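Local atomic coordinates of exotoxin type A (PDB entry 1FNU), a protein that acts as a streptococcal superantigen toxin, probably, as in its relatives, by bridging host MHC class II molecules and T-cell receptors. Residues Tyr55-Glu61 and Arg95-Gly101; Val81-Leu86 and Thr193-Leu198; Val118-Asp124 and Ile214-Thr220; Asp146-Arg150 and Trp183-Phe187. All blocks are in the same frame, centred on the assembly; numbering follows the deposited sequence.

Contact 1 of 4, residues Tyr55-Glu61 and Arg95-Gly101; sequences YDKLKTE and RSACIYG
Thr60 and Ile99 sit side by side on neighbouring parallel strands and pack hard: CB of Thr60 lies 3.4 Å from CG1 of Ile99, closer than ordinary van der Waals contact. Ile99 reaches that spot because its CG1 stands between backbone N and carbonyl carbon (chi1 64°), while CG2 is left to meet CD1 of Leu58. On the same face CB of Ala97 rests over one face of the Tyr55 ring, offset toward its rim, a CH-pi contact 3.9 Å from the centroid. Val30 of strand 30-36 and Ile78 of strand 75-80 close over these apolar groups, and the hydroxyl of Tyr55 bonds His32. Beneath them the backbone ladder runs from Ala97 N to Lys57 O, then on through Lys59 and Ile99. Midway along, on the face away from Leu58 and Ile99, CE of Lys59 touches SG of Cys98, which is disulfide-bonded to Cys87. At the far end, where Gly101 N closes the ladder on Glu61 O, OG1 of Thr60 donates to O of Gly101 (2.8 Å), in the carbonyl plane and on a lone pair.

The other end is looser and wetter. NH1 of Arg95 meets OD2 of Asp56 at 3.1 Å in a salt bridge; OD2 lies in the guanidinium plane, but NH1 comes from above the carboxylate plane, and the two planes are 58° apart. One water joins Tyr55 O to that NH1, and a second joins OD1 of Asp56 to Arg95 N. Phe23 of a second subunit adds a cation-pi contact to Arg95. Such a parallel pair, within a mixed five-stranded sheet, belongs to the OB-fold domain of staphylococcal and streptococcal toxins.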
# COMPACT_ATOMS: atom_id res chain seq x y z
N TYR A 55 -13.03 7.16 -11.34
CA TYR A 55 -13.32 5.94 -10.54
C TYR A 55 -14.55 5.15 -11.00
O TYR A 55 -15.41 5.69 -11.68
CB TYR A 55 -13.51 6.28 -9.06
CG TYR A 55 -14.82 6.98 -8.79
CD1 TYR A 55 -14.92 8.36 -8.90
CD2 TYR A 55 -15.93 6.27 -8.46
CE1 TYR A 55 -16.13 9.01 -8.67
CE2 TYR A 55 -17.18 6.88 -8.21
CZ TYR A 55 -17.29 8.25 -8.32
OH TYR A 55 -18.52 8.83 -8.07
N ASP A 56 -14.60 3.87 -10.64
CA ASP A 56 -15.79 3.05 -11.00
C ASP A 56 -16.22 2.06 -9.92
O ASP A 56 -17.01 1.15 -10.18
CB ASP A 56 -15.61 2.28 -12.30
CG ASP A 56 -14.33 1.58 -12.35
OD1 ASP A 56 -13.96 1.06 -11.27
OD2 ASP A 56 -13.72 1.56 -13.44
N LYS A 57 -15.70 2.30 -8.72
CA LYS A 57 -16.00 1.54 -7.52
C LYS A 57 -15.84 2.60 -6.42
O LYS A 57 -14.84 3.33 -6.41
CB LYS A 57 -15.00 0.39 -7.35
CG LYS A 57 -15.19 -0.72 -8.42
CD LYS A 57 -16.57 -1.42 -8.24
CE LYS A 57 -16.95 -2.30 -9.48
NZ LYS A 57 -18.30 -2.99 -9.24
N LEU A 58 -16.82 2.72 -5.54
CA LEU A 58 -16.77 3.72 -4.48
C LEU A 58 -16.99 3.08 -3.16
O LEU A 58 -17.93 2.23 -2.98
CB LEU A 58 -17.84 4.82 -4.71
CG LEU A 58 -18.23 5.82 -3.55
CD1 LEU A 58 -17.04 6.66 -3.17
CD2 LEU A 58 -19.38 6.81 -3.99
N LYS A 59 -16.17 3.47 -2.20
CA LYS A 59 -16.36 2.90 -0.86
C LYS A 59 -16.61 4.01 0.17
O LYS A 59 -15.97 5.06 0.13
CB LYS A 59 -15.11 2.10 -0.39
CG LYS A 59 -15.32 1.51 0.97
CD LYS A 59 -13.97 0.98 1.55
CE LYS A 59 -13.10 2.08 2.18
NZ LYS A 59 -12.05 1.49 3.02
N THR A 60 -17.61 3.80 1.04
CA THR A 60 -17.85 4.69 2.18
C THR A 60 -17.70 3.98 3.50
O THR A 60 -18.23 2.85 3.70
CB THR A 60 -19.21 5.38 2.22
OG1 THR A 60 -19.27 6.12 3.42
CG2 THR A 60 -20.43 4.33 2.17
N GLU A 61 -16.96 4.64 4.41
CA GLU A 61 -16.72 4.10 5.71
C GLU A 61 -17.61 4.84 6.64
O GLU A 61 -17.48 6.03 6.77
CB GLU A 61 -15.26 4.29 6.19
CG GLU A 61 -14.32 3.25 5.64
CD GLU A 61 -12.87 3.53 6.11
OE1 GLU A 61 -12.68 3.62 7.40
OE2 GLU A 61 -12.01 3.64 5.14
N ARG A 95 -9.46 1.43 -10.04
CA ARG A 95 -10.09 2.76 -10.17
C ARG A 95 -11.04 3.04 -9.06
O ARG A 95 -12.21 3.28 -9.31
CB ARG A 95 -10.80 2.87 -11.53
CG ARG A 95 -9.80 2.59 -12.66
CD ARG A 95 -10.36 2.90 -14.09
NE ARG A 95 -10.56 4.36 -14.40
CZ ARG A 95 -11.70 5.04 -14.32
NH1 ARG A 95 -12.83 4.44 -13.95
NH2 ARG A 95 -11.72 6.33 -14.64
N SER A 96 -10.58 3.01 -7.82
CA SER A 96 -11.58 3.30 -6.78
C SER A 96 -11.45 4.69 -6.16
O SER A 96 -10.45 5.37 -6.39
CB SER A 96 -11.60 2.20 -5.70
OG SER A 96 -10.31 1.76 -5.38
N ALA A 97 -12.49 5.11 -5.45
CA ALA A 97 -12.61 6.38 -4.74
C ALA A 97 -13.20 6.02 -3.38
O ALA A 97 -13.93 5.05 -3.27
CB ALA A 97 -13.59 7.31 -5.50
N CYS A 98 -12.87 6.82 -2.35
CA CYS A 98 -13.33 6.57 -1.02
C CYS A 98 -13.86 7.81 -0.37
O CYS A 98 -13.43 8.91 -0.64
CB CYS A 98 -12.18 6.03 -0.13
SG CYS A 98 -11.57 4.31 -0.41
N ILE A 99 -14.84 7.60 0.50
CA ILE A 99 -15.44 8.66 1.30
C ILE A 99 -15.73 8.16 2.73
O ILE A 99 -15.60 6.98 3.05
CB ILE A 99 -16.80 9.19 0.67
CG1 ILE A 99 -17.93 8.08 0.64
CG2 ILE A 99 -16.59 9.70 -0.77
CD1 ILE A 99 -19.35 8.72 0.36
N TYR A 100 -16.09 9.10 3.60
CA TYR A 100 -16.49 8.76 4.94
C TYR A 100 -17.93 9.30 5.00
O TYR A 100 -18.25 10.36 4.40
CB TYR A 100 -15.62 9.42 5.98
CG TYR A 100 -14.26 8.75 6.12
CD1 TYR A 100 -14.06 7.64 6.96
CD2 TYR A 100 -13.18 9.25 5.41
CE1 TYR A 100 -12.78 7.05 7.08
CE2 TYR A 100 -11.93 8.69 5.50
CZ TYR A 100 -11.73 7.62 6.31
OH TYR A 100 -10.48 7.16 6.38
N GLY A 101 -18.78 8.51 5.64
CA GLY A 101 -20.19 8.85 5.75
C GLY A 101 -20.86 9.20 4.44
O GLY A 101 -20.72 8.48 3.44
O HOH W 1 -15.31 6.23 -14.40
O HOH W 2 -11.94 -0.21 -10.14
O HOH W 3 -12.91 5.62 3.14

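Contact 2 of 4, residues Val81-Leu86 and Thr193-Leu198; sequences VEYYHL and TQSKYL
The ring of Tyr83 lies flat under the first turn of helix 194-197, with CA of Ser195 almost exactly over its centre: 4.1 Å from the centroid and 6° off the normal, a CH-pi contact. This is where the OB-fold and beta-grasp domains of the toxin meet, the irregular chain after strand 75-80 pressing against a short helix from the other domain. Tyr83 gets its ring there with CG between backbone N and carbonyl carbon (chi1 68°). CB of Ser195 covers the same face near CE2, while OG of Ser195 is hydrogen-bonded to the hydroxyl of Tyr100.

Further along the helix, Leu198 fits between two residues of 81-86. Its CD1 approaches CD1 of Tyr83 at 3.9 Å, the two side chains sliding past each other in opposite directions, and its CD2 meets CG1 of Val81, there at about a right angle. Leu24 and Tyr147 border Val81, which places this greasy end among helices 19-26 and 142-157.

The other end is thinner and more polar. Leu86 and Thr193 cross at about a right angle, CD1 of Leu86 4.1 Å from CG2 of Thr193, and ND1 of His85 bonds Glu94 of a second subunit, whose carboxylate also takes the backbone N-H of Gln194. No direct hydrogen bond joins the two segments. Thr193 is the N-cap of the helix, its OG1 accepting from N of Lys196 at 3.2 Å. A single water makes the polar link across the contact, donating to O of His85 at 2.8 Å and accepting from N of Ser195 at 3.0 Å.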
# COMPACT_ATOMS: atom_id res chain seq x y z
N VAL A 81 -17.00 13.93 -0.16
CA VAL A 81 -15.72 14.54 -0.57
C VAL A 81 -14.78 13.32 -0.71
O VAL A 81 -14.45 12.73 0.28
CB VAL A 81 -15.24 15.52 0.57
CG1 VAL A 81 -13.84 16.17 0.23
CG2 VAL A 81 -16.34 16.57 0.80
N GLU A 82 -14.41 12.95 -1.91
CA GLU A 82 -13.60 11.78 -2.07
C GLU A 82 -12.08 11.97 -2.08
O GLU A 82 -11.61 13.06 -2.36
CB GLU A 82 -14.00 11.00 -3.34
CG GLU A 82 -13.50 11.54 -4.62
CD GLU A 82 -13.96 12.96 -4.96
OE1 GLU A 82 -14.78 13.64 -4.29
OE2 GLU A 82 -13.53 13.46 -5.97
N TYR A 83 -11.39 10.88 -1.73
CA TYR A 83 -9.93 10.77 -1.75
C TYR A 83 -9.55 9.46 -2.43
O TYR A 83 -10.31 8.46 -2.45
CB TYR A 83 -9.27 10.79 -0.36
CG TYR A 83 -9.55 9.59 0.51
CD1 TYR A 83 -10.73 9.52 1.26
CD2 TYR A 83 -8.66 8.53 0.59
CE1 TYR A 83 -11.02 8.40 2.11
CE2 TYR A 83 -8.94 7.38 1.47
CZ TYR A 83 -10.13 7.36 2.21
OH TYR A 83 -10.38 6.30 3.03
N TYR A 84 -8.33 9.48 -2.96
CA TYR A 84 -7.73 8.38 -3.71
C TYR A 84 -6.52 7.76 -3.00
O TYR A 84 -6.42 6.53 -2.88
CB TYR A 84 -7.30 8.93 -5.10
CG TYR A 84 -8.50 9.43 -5.87
CD1 TYR A 84 -9.33 8.51 -6.49
CD2 TYR A 84 -8.85 10.77 -5.92
CE1 TYR A 84 -10.44 8.88 -7.12
CE2 TYR A 84 -10.03 11.15 -6.58
CZ TYR A 84 -10.78 10.16 -7.17
OH TYR A 84 -11.92 10.41 -7.90
N HIS A 85 -5.62 8.64 -2.59
CA HIS A 85 -4.39 8.22 -1.87
C HIS A 85 -4.81 7.48 -0.58
O HIS A 85 -5.55 8.09 0.25
CB HIS A 85 -3.58 9.42 -1.49
CG HIS A 85 -2.27 9.04 -0.87
ND1 HIS A 85 -1.82 9.61 0.30
CD2 HIS A 85 -1.36 8.09 -1.20
CE1 HIS A 85 -0.69 9.03 0.67
NE2 HIS A 85 -0.39 8.09 -0.21
N LEU A 86 -4.35 6.23 -0.42
CA LEU A 86 -4.65 5.33 0.71
C LEU A 86 -6.16 4.88 0.78
O LEU A 86 -6.69 4.53 1.83
CB LEU A 86 -4.30 5.95 2.07
CG LEU A 86 -2.86 6.49 2.10
CD1 LEU A 86 -2.54 7.13 3.47
CD2 LEU A 86 -1.90 5.25 1.73
N THR A 193 -2.86 13.36 6.40
CA THR A 193 -3.23 12.73 5.13
C THR A 193 -4.71 13.04 4.99
O THR A 193 -5.47 13.21 6.00
CB THR A 193 -3.09 11.14 5.09
OG1 THR A 193 -3.91 10.59 6.12
CG2 THR A 193 -1.68 10.71 5.21
N GLN A 194 -5.12 13.09 3.74
CA GLN A 194 -6.52 13.36 3.40
C GLN A 194 -7.48 12.31 4.07
O GLN A 194 -8.59 12.63 4.60
CB GLN A 194 -6.66 13.34 1.87
CG GLN A 194 -6.12 14.56 1.18
CD GLN A 194 -6.01 14.33 -0.35
OE1 GLN A 194 -6.09 15.26 -1.19
NE2 GLN A 194 -5.83 13.07 -0.71
N SER A 195 -7.01 11.07 4.07
CA SER A 195 -7.77 9.95 4.62
C SER A 195 -8.07 10.16 6.12
O SER A 195 -9.18 9.86 6.57
CB SER A 195 -6.96 8.65 4.46
OG SER A 195 -7.67 7.57 5.03
N LYS A 196 -7.07 10.58 6.87
CA LYS A 196 -7.24 10.82 8.30
C LYS A 196 -8.14 12.06 8.61
O LYS A 196 -9.05 11.98 9.44
CB LYS A 196 -5.88 10.94 9.00
CG LYS A 196 -5.37 12.41 8.96
CD LYS A 196 -4.10 12.90 9.86
CE LYS A 196 -4.20 12.53 11.40
NZ LYS A 196 -5.43 13.09 12.24
N TYR A 197 -7.93 13.14 7.86
CA TYR A 197 -8.63 14.40 7.97
C TYR A 197 -10.12 14.19 7.69
O TYR A 197 -10.98 14.74 8.41
CB TYR A 197 -8.17 15.43 6.91
CG TYR A 197 -8.92 16.74 7.02
CD1 TYR A 197 -8.76 17.56 8.14
CD2 TYR A 197 -9.94 17.07 6.10
CE1 TYR A 197 -9.58 18.63 8.38
CE2 TYR A 197 -10.76 18.14 6.33
CZ TYR A 197 -10.58 18.91 7.48
OH TYR A 197 -11.42 19.98 7.71
N LEU A 198 -10.45 13.39 6.67
CA LEU A 198 -11.85 13.26 6.27
C LEU A 198 -12.77 12.45 7.23
O LEU A 198 -14.01 12.40 7.07
CB LEU A 198 -11.90 12.76 4.79
CG LEU A 198 -11.46 13.85 3.74
CD1 LEU A 198 -11.37 13.26 2.35
CD2 LEU A 198 -12.54 14.99 3.72
O HOH W 4 -4.95 10.13 2.12

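Contact 3 of 4, residues Val118-Asp124 and Ile214-Thr220; sequences VVKVSID and IEVYLTT
Val121 and Val216 lie side by side, pointing the same way from two parallel strands, with CG2 of Val121 set against CB of Val216 at 3.8 Å. One pair back, Val119 straddles its neighbours: CG1 leans on CG2 of Val216 and CG2 on CD1 of Ile214, both at 3.9 Å. The split follows from the branching, since CG1 is anti to the backbone N (chi1 177°) and CG2 flanks it. The fork of Val119 thus spans the hollow between Ile214 and Val216. Val149 of helix 142-157 packs on Val119 and Val216, and Phe186 on Leu218, filling the hollows on this face from above.

The reverse face carries Lys120, Glu215, Ser122 and Tyr217. Ser122 is a small step beside the Tyr217 ring, its OG 3.8 Å from CE2, and the ring's hydroxyl is held by OE1 of Glu215 at 2.7 Å. Between the faces the backbone bonds run close to straight; Ser122 N to Val216 O is 2.7 Å. Beyond Ile123, Asp124 works as a fork: OD1 accepts from N of Thr220 (2.9 Å) and OD2 from OG1 of the same residue (2.7 Å), both on the syn side and slightly out of the carboxylate plane. A parallel pair inside a mixed sheet, backed by one long helix, is a hallmark of the beta-grasp fold, here the C-terminal domain of the toxin.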
# COMPACT_ATOMS: atom_id res chain seq x y z
N VAL A 118 -29.21 29.98 4.74
CA VAL A 118 -28.33 31.14 4.86
C VAL A 118 -27.12 30.83 5.74
O VAL A 118 -27.27 30.28 6.85
CB VAL A 118 -29.14 32.35 5.37
CG1 VAL A 118 -28.28 33.30 6.17
CG2 VAL A 118 -29.78 33.04 4.15
N VAL A 119 -25.92 31.12 5.23
CA VAL A 119 -24.69 30.82 5.97
C VAL A 119 -24.08 32.08 6.53
O VAL A 119 -23.71 32.96 5.79
CB VAL A 119 -23.66 30.07 5.05
CG1 VAL A 119 -22.36 29.83 5.79
CG2 VAL A 119 -24.25 28.74 4.56
N LYS A 120 -23.97 32.13 7.86
CA LYS A 120 -23.42 33.26 8.57
C LYS A 120 -21.93 33.20 8.76
O LYS A 120 -21.46 32.40 9.54
CB LYS A 120 -24.07 33.41 9.94
CG LYS A 120 -25.45 34.14 9.93
CD LYS A 120 -26.00 34.22 11.37
CE LYS A 120 -27.54 34.20 11.44
NZ LYS A 120 -28.00 33.56 12.76
N VAL A 121 -21.20 34.08 8.07
CA VAL A 121 -19.77 34.10 8.23
C VAL A 121 -19.25 35.29 9.03
O VAL A 121 -19.59 36.44 8.75
CB VAL A 121 -19.05 34.12 6.85
CG1 VAL A 121 -17.53 34.06 7.07
CG2 VAL A 121 -19.50 32.94 5.97
N SER A 122 -18.42 34.99 10.05
CA SER A 122 -17.74 36.00 10.87
C SER A 122 -16.27 35.88 10.51
O SER A 122 -15.80 34.78 10.24
CB SER A 122 -17.82 35.72 12.36
OG SER A 122 -19.15 35.77 12.80
N ILE A 123 -15.54 36.99 10.52
CA ILE A 123 -14.09 36.97 10.24
C ILE A 123 -13.51 37.89 11.28
O ILE A 123 -13.85 39.06 11.32
CB ILE A 123 -13.71 37.59 8.93
CG1 ILE A 123 -14.51 36.98 7.80
CG2 ILE A 123 -12.21 37.44 8.72
CD1 ILE A 123 -14.17 37.57 6.54
N ASP A 124 -12.59 37.37 12.07
CA ASP A 124 -12.00 38.13 13.13
C ASP A 124 -13.09 38.80 14.00
O ASP A 124 -12.95 39.96 14.39
CB ASP A 124 -11.03 39.16 12.57
CG ASP A 124 -9.84 38.52 11.82
OD1 ASP A 124 -9.27 37.53 12.32
OD2 ASP A 124 -9.51 39.02 10.72
N ILE A 214 -26.23 27.22 9.96
CA ILE A 214 -24.79 27.09 9.69
C ILE A 214 -24.15 28.41 9.99
O ILE A 214 -24.60 29.45 9.55
CB ILE A 214 -24.51 26.81 8.22
CG1 ILE A 214 -25.29 25.56 7.75
CG2 ILE A 214 -23.02 26.63 8.07
CD1 ILE A 214 -25.35 25.37 6.18
N GLU A 215 -23.08 28.34 10.75
CA GLU A 215 -22.30 29.48 11.15
C GLU A 215 -20.81 29.22 10.90
O GLU A 215 -20.26 28.18 11.31
CB GLU A 215 -22.52 29.70 12.64
CG GLU A 215 -23.64 30.70 12.91
CD GLU A 215 -23.99 30.71 14.34
OE1 GLU A 215 -23.10 30.47 15.18
OE2 GLU A 215 -25.18 30.99 14.63
N VAL A 216 -20.18 30.17 10.23
CA VAL A 216 -18.75 30.08 9.93
C VAL A 216 -17.88 31.14 10.62
O VAL A 216 -18.11 32.33 10.42
CB VAL A 216 -18.51 30.20 8.42
CG1 VAL A 216 -17.04 30.31 8.18
CG2 VAL A 216 -19.04 28.98 7.71
N TYR A 217 -16.83 30.68 11.35
CA TYR A 217 -15.85 31.55 12.07
C TYR A 217 -14.38 31.48 11.58
O TYR A 217 -13.71 30.46 11.77
CB TYR A 217 -15.85 31.23 13.56
CG TYR A 217 -17.18 31.44 14.21
CD1 TYR A 217 -18.15 30.41 14.22
CD2 TYR A 217 -17.53 32.69 14.76
CE1 TYR A 217 -19.43 30.64 14.74
CE2 TYR A 217 -18.80 32.93 15.28
CZ TYR A 217 -19.75 31.90 15.26
OH TYR A 217 -21.04 32.15 15.65
N LEU A 218 -13.87 32.56 11.03
CA LEU A 218 -12.51 32.61 10.49
C LEU A 218 -11.65 33.71 11.13
O LEU A 218 -12.19 34.77 11.55
CB LEU A 218 -12.57 32.90 9.00
CG LEU A 218 -13.42 32.07 8.06
CD1 LEU A 218 -13.46 32.77 6.67
CD2 LEU A 218 -12.83 30.61 7.93
N THR A 219 -10.33 33.48 11.21
CA THR A 219 -9.41 34.50 11.73
C THR A 219 -8.34 34.57 10.66
O THR A 219 -8.15 33.63 9.89
CB THR A 219 -8.74 34.16 13.11
OG1 THR A 219 -7.88 33.03 12.98
CG2 THR A 219 -9.76 33.86 14.17
N THR A 220 -7.72 35.74 10.58
CA THR A 220 -6.65 36.03 9.65
C THR A 220 -5.43 36.05 10.61
O THR A 220 -5.65 36.07 11.83
CB THR A 220 -6.90 37.42 8.90
OG1 THR A 220 -7.00 38.53 9.82
CG2 THR A 220 -8.21 37.37 8.15
O HOH W 5 -28.35 29.21 9.01

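Contact 4 of 4, residues Asp146-Arg150 and Trp183-Phe187; sequences DYKVR and WFDFF
Inside the beta-grasp domain, long helix 142-157 faces the edge strand 182-185 and the turn after it, and the meeting point is a buried salt bridge against which Phe184 and Phe186 pack. Phe186 carries most of it. Its CD1 lies 3.4 Å above one face of the Arg150 guanidinium, offset toward the rim and as far from NE; the two planes are 46° apart, so this is no parallel stack. The aliphatic part of Arg150 continues along the ring, CG approaching CE1, while CG1 of Val149 comes within 4.4 Å of CZ.

Asp146 completes the cluster. OD1 sits at the edge of the Phe186 ring, 3.6 Å from CE1, with carboxylate and ring nearly coplanar, and OD2 reaches CD2 of Phe184 at 3.5 Å. Asp146 extends toward the strand because its CG is anti to the backbone N (chi1 -174°), which lets Arg150, one turn on, grip it side-on: NE to OD1 at 2.9 Å and almost straight, NH2 to OD2 at 2.8 Å and more bent. No hydrogen bond crosses between the segments; Asp146 and Arg150 pair within the helix, with Tyr201 at OD2 and Tyr197 at NH1 as further partners.

Opposite charges held so close would probably keep both groups ionised in this buried setting, and the aromatic edge at the carboxylate should suit its negative charge.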
# COMPACT_ATOMS: atom_id res chain seq x y z
N ASP A 146 -21.23 21.26 4.38
CA ASP A 146 -19.82 21.74 4.59
C ASP A 146 -19.16 21.76 3.20
O ASP A 146 -18.56 22.75 2.80
CB ASP A 146 -19.15 20.77 5.55
CG ASP A 146 -17.77 21.19 5.97
OD1 ASP A 146 -17.49 22.42 6.01
OD2 ASP A 146 -16.97 20.29 6.30
N TYR A 147 -19.34 20.71 2.41
CA TYR A 147 -18.73 20.74 1.10
C TYR A 147 -19.19 21.99 0.41
O TYR A 147 -18.39 22.77 -0.03
CB TYR A 147 -19.10 19.56 0.23
CG TYR A 147 -18.57 19.83 -1.15
CD1 TYR A 147 -17.20 19.71 -1.45
CD2 TYR A 147 -19.42 20.28 -2.16
CE1 TYR A 147 -16.69 20.06 -2.73
CE2 TYR A 147 -18.91 20.63 -3.46
CZ TYR A 147 -17.55 20.53 -3.74
OH TYR A 147 -17.13 20.93 -5.07
N LYS A 148 -20.51 22.17 0.24
CA LYS A 148 -20.98 23.41 -0.39
C LYS A 148 -20.50 24.71 0.30
O LYS A 148 -20.16 25.68 -0.36
CB LYS A 148 -22.50 23.37 -0.47
CG LYS A 148 -22.90 22.28 -1.47
CD LYS A 148 -24.40 21.87 -1.33
CE LYS A 148 -25.00 21.23 -2.59
NZ LYS A 148 -26.35 20.56 -2.35
N VAL A 149 -20.42 24.75 1.62
CA VAL A 149 -19.95 26.01 2.20
C VAL A 149 -18.50 26.22 1.72
O VAL A 149 -18.14 27.31 1.26
CB VAL A 149 -19.96 25.93 3.72
CG1 VAL A 149 -19.15 27.11 4.35
CG2 VAL A 149 -21.41 25.93 4.21
N ARG A 150 -17.67 25.18 1.86
CA ARG A 150 -16.29 25.31 1.48
C ARG A 150 -15.96 25.54 -0.00
O ARG A 150 -15.07 26.34 -0.29
CB ARG A 150 -15.44 24.17 2.07
CG ARG A 150 -15.47 24.13 3.60
CD ARG A 150 -14.34 23.22 4.09
NE ARG A 150 -14.72 22.41 5.24
CZ ARG A 150 -13.87 21.65 5.92
NH1 ARG A 150 -12.57 21.61 5.54
NH2 ARG A 150 -14.30 20.94 6.97
N TRP A 183 -19.01 21.00 15.47
CA TRP A 183 -18.29 21.82 14.53
C TRP A 183 -17.17 21.03 13.93
O TRP A 183 -16.84 19.96 14.45
CB TRP A 183 -17.79 23.11 15.21
CG TRP A 183 -17.00 22.87 16.40
CD1 TRP A 183 -17.43 22.83 17.70
CD2 TRP A 183 -15.59 22.60 16.43
NE1 TRP A 183 -16.36 22.56 18.55
CE2 TRP A 183 -15.23 22.41 17.79
CE3 TRP A 183 -14.60 22.50 15.44
CZ2 TRP A 183 -13.90 22.13 18.18
CZ3 TRP A 183 -13.26 22.21 15.84
CH2 TRP A 183 -12.93 22.04 17.20
N PHE A 184 -16.66 21.52 12.78
CA PHE A 184 -15.55 20.87 12.08
C PHE A 184 -14.45 21.93 11.88
O PHE A 184 -14.74 23.07 11.50
CB PHE A 184 -15.96 20.41 10.66
CG PHE A 184 -17.12 19.45 10.60
CD1 PHE A 184 -17.28 18.48 11.53
CD2 PHE A 184 -18.02 19.52 9.55
CE1 PHE A 184 -18.36 17.58 11.43
CE2 PHE A 184 -19.10 18.60 9.46
CZ PHE A 184 -19.23 17.66 10.40
N ASP A 185 -13.19 21.55 12.15
CA ASP A 185 -12.01 22.41 11.93
C ASP A 185 -11.70 22.48 10.41
O ASP A 185 -11.52 21.43 9.77
CB ASP A 185 -10.81 21.81 12.64
CG ASP A 185 -9.75 22.81 12.84
OD1 ASP A 185 -9.60 23.65 11.91
OD2 ASP A 185 -9.07 22.77 13.90
N PHE A 186 -11.67 23.67 9.82
CA PHE A 186 -11.35 23.78 8.40
C PHE A 186 -9.92 23.35 8.10
O PHE A 186 -9.59 23.11 6.96
CB PHE A 186 -11.54 25.20 7.86
CG PHE A 186 -12.99 25.63 7.65
CD1 PHE A 186 -14.03 24.71 7.64
CD2 PHE A 186 -13.29 26.95 7.32
CE1 PHE A 186 -15.34 25.06 7.30
CE2 PHE A 186 -14.63 27.34 6.97
CZ PHE A 186 -15.66 26.37 6.97
N PHE A 187 -9.09 23.25 9.13
CA PHE A 187 -7.69 22.91 8.93
C PHE A 187 -7.23 21.65 9.64
O PHE A 187 -7.61 21.38 10.78
CB PHE A 187 -6.81 24.12 9.35
CG PHE A 187 -7.07 25.35 8.56
CD1 PHE A 187 -6.77 25.41 7.21
CD2 PHE A 187 -7.69 26.43 9.13
CE1 PHE A 187 -7.09 26.54 6.39
CE2 PHE A 187 -8.02 27.60 8.32
CZ PHE A 187 -7.73 27.64 6.97

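Contacts 1 and 3 are the parallel strand pairs of the two five-stranded sheets, one in the OB-fold domain and one in the beta-grasp domain, with centres about 31 Å apart on opposite sides of the chain's centre. Contact 2 joins the domains: it touches contact 1 through Tyr100 and the Cys98-Tyr83 backbone bond, and contact 4 through Tyr197, which meets both Asp185 and Arg150. Contact 4 lies about 11 Å from contact 3, centre to centre, its helix and Phe186 packing on the sheet. Along the chain, contact 1 closes before contacts 3 and 4 open, whereas contact 2 interleaves with contacts 1 and 3. A continuous run of packing thus ties both domains together.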